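Local atomic coordinates of cellulose 1,4-beta-cellobiosidase (Clostridium thermocellum, PDB entry 3ZQX), a protein that serves as the family 3b carbohydrate-binding module of a cellulosomal cellobiohydrolase, a type of module that generally attaches its enzyme to cellulose. Residues I55-P60 / Q98-Y103. The protein carries 1 engineered substitution. Residues are numbered along the deposited sequence; the frame is centred on the assembly and turned at random.
Sequences ICYYTP and QFVIRY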
# COMPACT_ATOMS: atom_id res chain seq x y z
N ILE A 55 -10.71 -0.57 0.78
CA ILE A 55 -11.36 -1.85 1.03
C ILE A 55 -10.41 -2.98 0.68
O ILE A 55 -9.77 -2.97 -0.39
CB ILE A 55 -12.66 -2.02 0.22
CG1 ILE A 55 -13.59 -0.81 0.37
CG2 ILE A 55 -13.37 -3.30 0.64
CD1 ILE A 55 -13.32 0.31 -0.62
N CYS A 56 -10.29 -3.94 1.59
CA CYS A 56 -9.51 -5.16 1.37
C CYS A 56 -10.44 -6.36 1.37
O CYS A 56 -11.01 -6.71 2.40
CB CYS A 56 -8.47 -5.34 2.47
SG CYS A 56 -7.63 -6.93 2.39
N TYR A 57 -10.59 -6.99 0.21
CA TYR A 57 -11.48 -8.14 0.08
C TYR A 57 -10.86 -9.42 0.62
O TYR A 57 -11.60 -10.35 0.95
CB TYR A 57 -11.96 -8.33 -1.37
CG TYR A 57 -12.86 -7.20 -1.81
CD1 TYR A 57 -14.10 -7.03 -1.21
CD2 TYR A 57 -12.48 -6.30 -2.78
CE1 TYR A 57 -14.93 -6.00 -1.58
CE2 TYR A 57 -13.31 -5.26 -3.15
CZ TYR A 57 -14.53 -5.11 -2.55
OH TYR A 57 -15.36 -4.07 -2.91
N TYR A 58 -9.54 -9.54 0.61
CA TYR A 58 -8.90 -10.65 1.28
C TYR A 58 -7.48 -10.34 1.70
O TYR A 58 -6.73 -9.74 0.93
CB TYR A 58 -8.90 -11.87 0.36
CG TYR A 58 -8.14 -13.03 0.94
CD1 TYR A 58 -8.65 -13.74 2.02
CD2 TYR A 58 -6.90 -13.40 0.43
CE1 TYR A 58 -7.95 -14.80 2.57
CE2 TYR A 58 -6.20 -14.45 0.97
CZ TYR A 58 -6.72 -15.14 2.04
OH TYR A 58 -6.03 -16.19 2.59
N THR A 59 -7.09 -10.78 2.89
CA THR A 59 -5.68 -10.96 3.22
C THR A 59 -5.56 -12.07 4.26
O THR A 59 -6.41 -12.18 5.13
CB THR A 59 -5.04 -9.65 3.71
OG1 THR A 59 -3.66 -9.87 3.98
CG2 THR A 59 -5.71 -9.11 4.96
N PRO A 60 -4.47 -12.87 4.22
CA PRO A 60 -4.34 -13.93 5.23
C PRO A 60 -4.22 -13.42 6.67
O PRO A 60 -4.52 -14.18 7.60
CB PRO A 60 -3.06 -14.66 4.82
CG PRO A 60 -2.93 -14.40 3.35
CD PRO A 60 -3.46 -13.00 3.15
N GLN A 98 -4.98 -7.54 -0.55
CA GLN A 98 -5.70 -6.94 -1.66
C GLN A 98 -6.05 -5.52 -1.27
O GLN A 98 -6.35 -5.24 -0.10
CB GLN A 98 -6.95 -7.75 -1.97
CG GLN A 98 -6.62 -9.13 -2.48
CD GLN A 98 -7.83 -9.93 -2.92
OE1 GLN A 98 -8.94 -9.40 -3.07
NE2 GLN A 98 -7.61 -11.21 -3.16
N PHE A 99 -6.02 -4.61 -2.24
CA PHE A 99 -6.46 -3.26 -1.95
C PHE A 99 -7.27 -2.67 -3.07
O PHE A 99 -6.95 -2.86 -4.26
CB PHE A 99 -5.29 -2.33 -1.55
CG PHE A 99 -4.37 -1.92 -2.68
CD1 PHE A 99 -3.35 -2.75 -3.12
CD2 PHE A 99 -4.50 -0.66 -3.26
CE1 PHE A 99 -2.50 -2.35 -4.13
CE2 PHE A 99 -3.64 -0.25 -4.27
CZ PHE A 99 -2.64 -1.09 -4.70
N VAL A 100 -8.31 -1.94 -2.67
CA VAL A 100 -9.08 -1.07 -3.53
C VAL A 100 -9.15 0.29 -2.86
O VAL A 100 -9.35 0.39 -1.64
CB VAL A 100 -10.51 -1.61 -3.72
CG1 VAL A 100 -11.45 -0.53 -4.23
CG2 VAL A 100 -10.50 -2.82 -4.65
N ILE A 101 -8.95 1.35 -3.66
CA ILE A 101 -9.18 2.71 -3.20
C ILE A 101 -10.25 3.31 -4.08
O ILE A 101 -10.12 3.34 -5.32
CB ILE A 101 -7.92 3.59 -3.29
CG1 ILE A 101 -6.76 2.99 -2.50
CG2 ILE A 101 -8.22 5.01 -2.82
CD1 ILE A 101 -5.41 3.54 -2.90
N ARG A 102 -11.34 3.77 -3.47
CA ARG A 102 -12.44 4.34 -4.22
C ARG A 102 -12.99 5.55 -3.50
O ARG A 102 -12.59 5.84 -2.38
CB ARG A 102 -13.54 3.30 -4.46
CG ARG A 102 -14.22 2.80 -3.22
CD ARG A 102 -15.15 1.69 -3.71
NE ARG A 102 -15.85 0.99 -2.64
CZ ARG A 102 -16.03 -0.33 -2.62
NH1 ARG A 102 -15.55 -1.11 -3.59
NH2 ARG A 102 -16.69 -0.87 -1.61
N TYR A 103 -13.86 6.29 -4.17
CA TYR A 103 -14.56 7.40 -3.56
C TYR A 103 -15.96 7.00 -3.08
O TYR A 103 -16.62 6.18 -3.71
CB TYR A 103 -14.70 8.54 -4.56
CG TYR A 103 -13.42 9.26 -4.87
CD1 TYR A 103 -12.93 10.23 -4.02
CD2 TYR A 103 -12.68 8.96 -6.01
CE1 TYR A 103 -11.76 10.91 -4.30
CE2 TYR A 103 -11.51 9.63 -6.30
CZ TYR A 103 -11.05 10.60 -5.44
OH TYR A 103 -9.89 11.30 -5.70
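Ile55 and Val100 form an antiparallel hydrogen-bonded pair, illustrating how regular strand pairing can end while the loop beyond stays attached by a single further backbone bond to residues 98-103. Ile55 N reaches Val100 O at 2.9 Å, and Val100 N returns a bond of the same length to Ile55 O. Packing is tight just beside this pair: Ile55 CD1 lies over one face of the Arg102 guanidinium, 3.3 Å from Arg102 NE. The arginine leaves its backbone with CG between N and the carbonyl carbon (chi1 64°), and from CG to NE its chain runs extended, crossing the isoleucine nearly at right angles. Its NH1 donates to Tyr57 OH at 3.0 Å and also serves a salt bridge to Glu18, so two oxygens hold that end. Strand 97-103 belongs to one sheet of the CBM3 beta-sandwich; Phe99, on the reverse side, stacks on Phe23. Beyond Cys56, residues 57-60 run on as a loop. The arginine anchors the Tyr57 hydroxyl, but the exposed ring, 50° from the guanidinium plane, meets Val100 CG2 more loosely, obliquely through CE2 at 4.0 Å. The loop's backbone tether is Gln98 N to Tyr58 O at 3.2 Å. Around it the Gln98 side chain lies against Tyr58 CB, its NE2 at the edge of the exposed Tyr58 ring and hydrogen-bonded to Glu96, while Tyr58 N, buried by this contact, has no hydrogen-bond partner in the model.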